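Local coordinates for glycoside hydrolase family 43 (Halothermothrix orenii, PDB 4QQS), which hydrolyses glycosidic bonds, with alpha-L-arabinofuranosidase activity, and probably acts in the breakdown of plant polysaccharides such as xylan, at residues Ile139-Glu147 / Trp191-Val199. Sequence-based numbering, arbitrary orientation.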
ATOM      1  N   ILE A 139       6.220   0.154 -11.851  1.00  7.03           N
ATOM      2  CA  ILE A 139       5.753  -0.727 -10.798  1.00  6.68           C
ATOM      3  C   ILE A 139       6.824  -0.858  -9.728  1.00  6.41           C
ATOM      4  O   ILE A 139       7.981  -1.150 -10.019  1.00  7.01           O
ATOM      5  CB  ILE A 139       5.296  -2.105 -11.352  1.00  7.06           C
ATOM      6  CG1 ILE A 139       4.620  -2.922 -10.243  1.00  7.78           C
ATOM      7  CG2 ILE A 139       6.440  -2.872 -11.998  1.00  7.77           C
ATOM      8  CD1 ILE A 139       3.938  -4.190 -10.747  1.00  9.28           C
ATOM      9  N   TYR A 140       6.410  -0.610  -8.490  1.00  5.73           N
ATOM     10  CA  TYR A 140       7.229  -0.811  -7.300  1.00  6.17           C
ATOM     11  C   TYR A 140       6.680  -2.058  -6.634  1.00  6.17           C
ATOM     12  O   TYR A 140       5.480  -2.214  -6.534  1.00  7.64           O
ATOM     13  CB  TYR A 140       7.098   0.412  -6.363  1.00  6.34           C
ATOM     14  CG  TYR A 140       7.642   1.664  -6.984  1.00  6.51           C
ATOM     15  CD1 TYR A 140       6.874   2.434  -7.843  1.00  6.66           C
ATOM     16  CD2 TYR A 140       8.939   2.063  -6.749  1.00  6.67           C
ATOM     17  CE1 TYR A 140       7.402   3.552  -8.470  1.00  7.28           C
ATOM     18  CE2 TYR A 140       9.475   3.189  -7.356  1.00  7.15           C
ATOM     19  CZ  TYR A 140       8.702   3.932  -8.225  1.00  7.01           C
ATOM     20  OH  TYR A 140       9.185   5.028  -8.881  1.00  8.01           O
ATOM     21  N   TYR A 141       7.553  -2.959  -6.204  1.00  5.86           N
ATOM     22  CA  TYR A 141       7.084  -4.208  -5.631  1.00  6.03           C
ATOM     23  C   TYR A 141       8.124  -4.767  -4.680  1.00  5.34           C
ATOM     24  O   TYR A 141       9.273  -4.346  -4.678  1.00  6.38           O
ATOM     25  CB  TYR A 141       6.747  -5.217  -6.733  1.00  6.31           C
ATOM     26  CG  TYR A 141       7.899  -5.529  -7.663  1.00  6.45           C
ATOM     27  CD1 TYR A 141       8.763  -6.571  -7.407  1.00  6.95           C
ATOM     28  CD2 TYR A 141       8.134  -4.767  -8.799  1.00  7.85           C
ATOM     29  CE1 TYR A 141       9.815  -6.860  -8.260  1.00  6.97           C
ATOM     30  CE2 TYR A 141       9.192  -5.045  -9.654  1.00  8.24           C
ATOM     31  CZ  TYR A 141      10.024  -6.098  -9.384  1.00  7.28           C
ATOM     32  OH  TYR A 141      11.095  -6.410 -10.204  1.00  8.30           O
ATOM     33  N   VAL A 142       7.702  -5.731  -3.877  1.00  5.53           N
ATOM     34  CA  VAL A 142       8.542  -6.304  -2.844  1.00  5.68           C
ATOM     35  C   VAL A 142       8.980  -7.712  -3.227  1.00  5.61           C
ATOM     36  O   VAL A 142       8.157  -8.563  -3.564  1.00  6.62           O
ATOM     37  CB  VAL A 142       7.795  -6.353  -1.503  1.00  6.10           C
ATOM     38  CG1 VAL A 142       8.590  -7.097  -0.450  1.00  7.62           C
ATOM     39  CG2 VAL A 142       7.493  -4.927  -1.030  1.00  6.47           C
ATOM     40  N   LYS A 143      10.291  -7.936  -3.163  1.00  5.51           N
ATOM     41  CA  LYS A 143      10.884  -9.273  -3.196  1.00  6.15           C
ATOM     42  C   LYS A 143      10.887  -9.743  -1.749  1.00  5.86           C
ATOM     43  O   LYS A 143      11.642  -9.254  -0.931  1.00  6.59           O
ATOM     44  CB  LYS A 143      12.292  -9.197  -3.793  1.00  6.58           C
ATOM     45  CG  LYS A 143      12.939 -10.536  -4.100  1.00  7.32           C
ATOM     46  CD  LYS A 143      14.332 -10.351  -4.732  1.00  8.43           C
ATOM     47  CE  LYS A 143      14.864 -11.651  -5.297  1.00 10.55           C
ATOM     48  NZ  LYS A 143      16.266 -11.586  -5.729  1.00 13.14           N
ATOM     49  N   ASP A 144       9.929 -10.625  -1.443  1.00  6.03           N
ATOM     50  CA  ASP A 144       9.538 -10.899  -0.071  1.00  6.60           C
ATOM     51  C   ASP A 144      10.546 -11.737   0.710  1.00  6.55           C
ATOM     52  O   ASP A 144      11.115 -12.707   0.201  1.00  7.00           O
ATOM     53  CB  ASP A 144       8.181 -11.600  -0.077  1.00  7.61           C
ATOM     54  CG  ASP A 144       7.608 -11.790   1.313  1.00  8.56           C
ATOM     55  OD1 ASP A 144       7.174 -10.791   1.920  1.00 10.07           O
ATOM     56  OD2 ASP A 144       7.589 -12.952   1.777  1.00  8.87           O
ATOM     57  N   CYS A 145      10.731 -11.360   1.973  1.00  7.00           N
ATOM     58  CA  CYS A 145      11.618 -12.044   2.910  1.00  7.62           C
ATOM     59  C   CYS A 145      11.431 -13.555   2.999  1.00  7.94           C
ATOM     60  O   CYS A 145      12.400 -14.246   3.299  1.00  8.80           O
ATOM     61  CB  CYS A 145      11.454 -11.427   4.299  1.00  8.96           C
ATOM     62  SG  CYS A 145       9.798 -11.534   4.960  1.00 11.22           S
ATOM     63  N   SER A 146      10.228 -14.066   2.740  1.00  7.87           N
ATOM     64  CA  SER A 146       9.980 -15.497   2.851  1.00  9.04           C
ATOM     65  C   SER A 146      10.959 -16.302   2.020  1.00  9.73           C
ATOM     66  O   SER A 146      11.324 -17.392   2.432  1.00 13.29           O
ATOM     67  CB  SER A 146       8.545 -15.837   2.434  1.00  9.72           C
ATOM     68  OG  SER A 146       8.266 -15.432   1.109  1.00 10.60           O
ATOM     69  N   GLU A 147      11.368 -15.784   0.865  1.00  8.47           N
ATOM     70  CA  GLU A 147      12.259 -16.501  -0.035  1.00  8.42           C
ATOM     71  C   GLU A 147      13.458 -15.666  -0.463  1.00  8.93           C
ATOM     72  O   GLU A 147      14.109 -15.972  -1.452  1.00 10.66           O
ATOM     73  CB  GLU A 147      11.498 -16.986  -1.277  1.00  9.01           C
ATOM     74  CG  GLU A 147      10.301 -17.850  -0.969  1.00  9.98           C
ATOM     75  CD  GLU A 147       9.773 -18.549  -2.199  1.00 11.06           C
ATOM     76  OE1 GLU A 147       8.735 -18.148  -2.748  1.00 11.60           O
ATOM     77  OE2 GLU A 147      10.401 -19.525  -2.640  1.00 13.30           O
ATOM     78  N   TRP A 191      15.024 -11.114  10.605  1.00  9.39           N
ATOM     79  CA  TRP A 191      14.036 -10.826   9.575  1.00  8.68           C
ATOM     80  C   TRP A 191      13.921  -9.315   9.515  1.00  8.25           C
ATOM     81  O   TRP A 191      13.803  -8.662  10.566  1.00  9.42           O
ATOM     82  CB  TRP A 191      12.684 -11.452   9.952  1.00  9.22           C
ATOM     83  CG  TRP A 191      12.682 -12.941   9.836  1.00  9.85           C
ATOM     84  CD1 TRP A 191      13.289 -13.832  10.672  1.00 10.99           C
ATOM     85  CD2 TRP A 191      12.050 -13.717   8.812  1.00  9.94           C
ATOM     86  NE1 TRP A 191      13.090 -15.110  10.220  1.00 11.13           N
ATOM     87  CE2 TRP A 191      12.335 -15.071   9.077  1.00 10.86           C
ATOM     88  CE3 TRP A 191      11.276 -13.401   7.694  1.00 10.34           C
ATOM     89  CZ2 TRP A 191      11.880 -16.109   8.256  1.00 11.10           C
ATOM     90  CZ3 TRP A 191      10.827 -14.428   6.889  1.00 11.29           C
ATOM     91  CH2 TRP A 191      11.135 -15.759   7.166  1.00 11.14           C
ATOM     92  N   GLN A 192      13.929  -8.758   8.306  1.00  7.89           N
ATOM     93  CA  GLN A 192      13.919  -7.306   8.111  1.00  7.26           C
ATOM     94  C   GLN A 192      13.043  -6.956   6.926  1.00  6.84           C
ATOM     95  O   GLN A 192      13.028  -7.673   5.920  1.00  7.30           O
ATOM     96  CB  GLN A 192      15.335  -6.781   7.861  1.00  8.34           C
ATOM     97  CG  GLN A 192      16.310  -7.106   8.982  1.00  9.05           C
ATOM     98  CD  GLN A 192      17.688  -6.570   8.744  1.00  9.57           C
ATOM     99  OE1 GLN A 192      17.883  -5.663   7.938  1.00 10.93           O
ATOM    100  NE2 GLN A 192      18.654  -7.099   9.489  1.00 10.30           N
ATOM    101  N   TRP A 193      12.314  -5.850   7.038  1.00  6.54           N
ATOM    102  CA  TRP A 193      11.355  -5.463   6.015  1.00  6.34           C
ATOM    103  C   TRP A 193      11.447  -4.016   5.572  1.00  5.82           C
ATOM    104  O   TRP A 193      11.474  -3.107   6.400  1.00  6.11           O
ATOM    105  CB  TRP A 193       9.918  -5.628   6.530  1.00  7.77           C
ATOM    106  CG  TRP A 193       9.512  -6.995   6.926  1.00  9.97           C
ATOM    107  CD1 TRP A 193       8.829  -7.895   6.184  1.00 12.53           C
ATOM    108  CD2 TRP A 193       9.728  -7.610   8.214  1.00 11.30           C
ATOM    109  NE1 TRP A 193       8.598  -9.028   6.929  1.00 13.63           N
ATOM    110  CE2 TRP A 193       9.151  -8.880   8.175  1.00 13.99           C
ATOM    111  CE3 TRP A 193      10.354  -7.185   9.398  1.00 12.34           C
ATOM    112  CZ2 TRP A 193       9.194  -9.749   9.272  1.00 15.08           C
ATOM    113  CZ3 TRP A 193      10.386  -8.032  10.479  1.00 14.94           C
ATOM    114  CH2 TRP A 193       9.821  -9.301  10.405  1.00 15.74           C
ATOM    115  N   ASN A 194      11.416  -3.824   4.253  1.00  5.66           N
ATOM    116  CA  ASN A 194      10.877  -2.606   3.651  1.00  5.98           C
ATOM    117  C   ASN A 194       9.760  -3.089   2.729  1.00  6.05           C
ATOM    118  O   ASN A 194      10.011  -3.896   1.817  1.00  6.56           O
ATOM    119  CB  ASN A 194      11.894  -1.828   2.804  1.00  6.06           C
ATOM    120  CG  ASN A 194      12.920  -0.996   3.586  1.00  6.19           C
ATOM    121  OD1 ASN A 194      13.787  -0.398   2.953  1.00  6.58           O
ATOM    122  ND2 ASN A 194      12.836  -0.934   4.910  1.00  6.43           N
ATOM    123  N   GLU A 195       8.540  -2.619   2.967  1.00  5.82           N
ATOM    124  CA  GLU A 195       7.412  -3.102   2.186  1.00  6.05           C
ATOM    125  C   GLU A 195       6.376  -2.001   2.028  1.00  5.81           C
ATOM    126  O   GLU A 195       6.569  -0.875   2.465  1.00  5.99           O
ATOM    127  CB  GLU A 195       6.841  -4.401   2.775  1.00  7.02           C
ATOM    128  CG  GLU A 195       6.243  -4.225   4.153  1.00  8.01           C
ATOM    129  CD  GLU A 195       5.765  -5.532   4.804  1.00  9.68           C
ATOM    130  OE1 GLU A 195       5.914  -6.621   4.217  1.00 12.22           O
ATOM    131  OE2 GLU A 195       5.215  -5.460   5.924  1.00 11.07           O
ATOM    132  N   GLY A 196       5.290  -2.312   1.344  1.00  6.08           N
ATOM    133  CA  GLY A 196       4.240  -1.330   1.170  1.00  6.20           C
ATOM    134  C   GLY A 196       4.616  -0.003   0.532  1.00  5.90           C
ATOM    135  O   GLY A 196       4.208   1.055   1.020  1.00  6.62           O
ATOM    136  N   PRO A 197       5.332  -0.016  -0.598  1.00  6.00           N
ATOM    137  CA  PRO A 197       5.647   1.260  -1.259  1.00  6.18           C
ATOM    138  C   PRO A 197       4.410   2.004  -1.757  1.00  6.34           C
ATOM    139  O   PRO A 197       3.464   1.381  -2.247  1.00  7.10           O
ATOM    140  CB  PRO A 197       6.516   0.835  -2.449  1.00  6.60           C
ATOM    141  CG  PRO A 197       6.100  -0.584  -2.729  1.00  6.74           C
ATOM    142  CD  PRO A 197       5.829  -1.176  -1.360  1.00  6.35           C
ATOM    143  N   PHE A 198       4.470   3.325  -1.687  1.00  6.33           N
ATOM    144  CA  PHE A 198       3.472   4.194  -2.301  1.00  6.30           C
ATOM    145  C   PHE A 198       4.196   5.475  -2.715  1.00  6.03           C
ATOM    146  O   PHE A 198       4.847   6.079  -1.883  1.00  6.95           O
ATOM    147  CB  PHE A 198       2.319   4.519  -1.332  1.00  6.99           C
ATOM    148  CG  PHE A 198       1.150   5.175  -2.021  1.00  7.33           C
ATOM    149  CD1 PHE A 198       1.200   6.500  -2.398  1.00  8.23           C
ATOM    150  CD2 PHE A 198       0.018   4.437  -2.372  1.00  8.28           C
ATOM    151  CE1 PHE A 198       0.143   7.087  -3.082  1.00  9.13           C
ATOM    152  CE2 PHE A 198      -1.037   5.042  -3.040  1.00  8.76           C
ATOM    153  CZ  PHE A 198      -0.957   6.346  -3.398  1.00  9.60           C
ATOM    154  N   VAL A 199       4.084   5.871  -3.979  1.00  6.34           N
ATOM    155  CA  VAL A 199       4.860   6.991  -4.511  1.00  7.32           C
ATOM    156  C   VAL A 199       3.971   8.190  -4.849  1.00  7.45           C
ATOM    157  O   VAL A 199       2.934   8.053  -5.501  1.00  8.50           O
ATOM    158  CB  VAL A 199       5.663   6.543  -5.755  1.00  8.14           C
ATOM    159  CG1 VAL A 199       6.392   7.720  -6.421  1.00  9.04           C
ATOM    160  CG2 VAL A 199       6.659   5.457  -5.349  1.00  8.29           C
TER
HETATM  161  O   HOH W   1       7.474  -8.123   2.607  1.00  9.88           O
HETATM  162  O   HOH W   2       6.661 -10.799   4.827  1.00 19.97           O
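Val199 lays its CG2 methyl over the centre of the Tyr140 ring, a CH-pi contact 3.8 Å from the centroid and 14° off the ring normal, while Tyr140 CB rests against Pro197 CG at 3.9 Å and Tyr140 OH bonds Pro230 O. Replacing Tyr140 by an alanine would probably leave the Val199 methyl without its aromatic platform and Pro230 O without that hydroxyl. Val142 sends CG2, anti to its own carbonyl carbon, onto the backbone of Glu195, 3.7 Å from CA. At the other end Cys145 SG touches two indoles: in plane at the Trp191 edge, 3.6 Å from CE3, and oblique to Trp193, 3.4 Å from NE1. With chi1 at 60°, SG lies between the backbone N and carbonyl carbon of Cys145, within reach of both rings. Strands 137-143 and 191-202 run antiparallel, but no direct hydrogen bond joins the two segments; they belong to the five-bladed beta-propeller of family 43, and both flank strand 153-162. One water bridges the two segments, donating to Asp144 OD1 (2.8 Å) and to OE1 of Glu195 (2.7 Å), the predicted proton donor. Ser146 N meets Asp144 OD2 from above the carboxylate plane, an Asx turn, and Ser146 OG adds a second bond to OD2 on its anti lone pair, 2.7 Å. Farther out, Tyr220 OH bonds Glu195 OE2, and Asp126, predicted to tune and orient the acid, bonds Gly196 N through OD2.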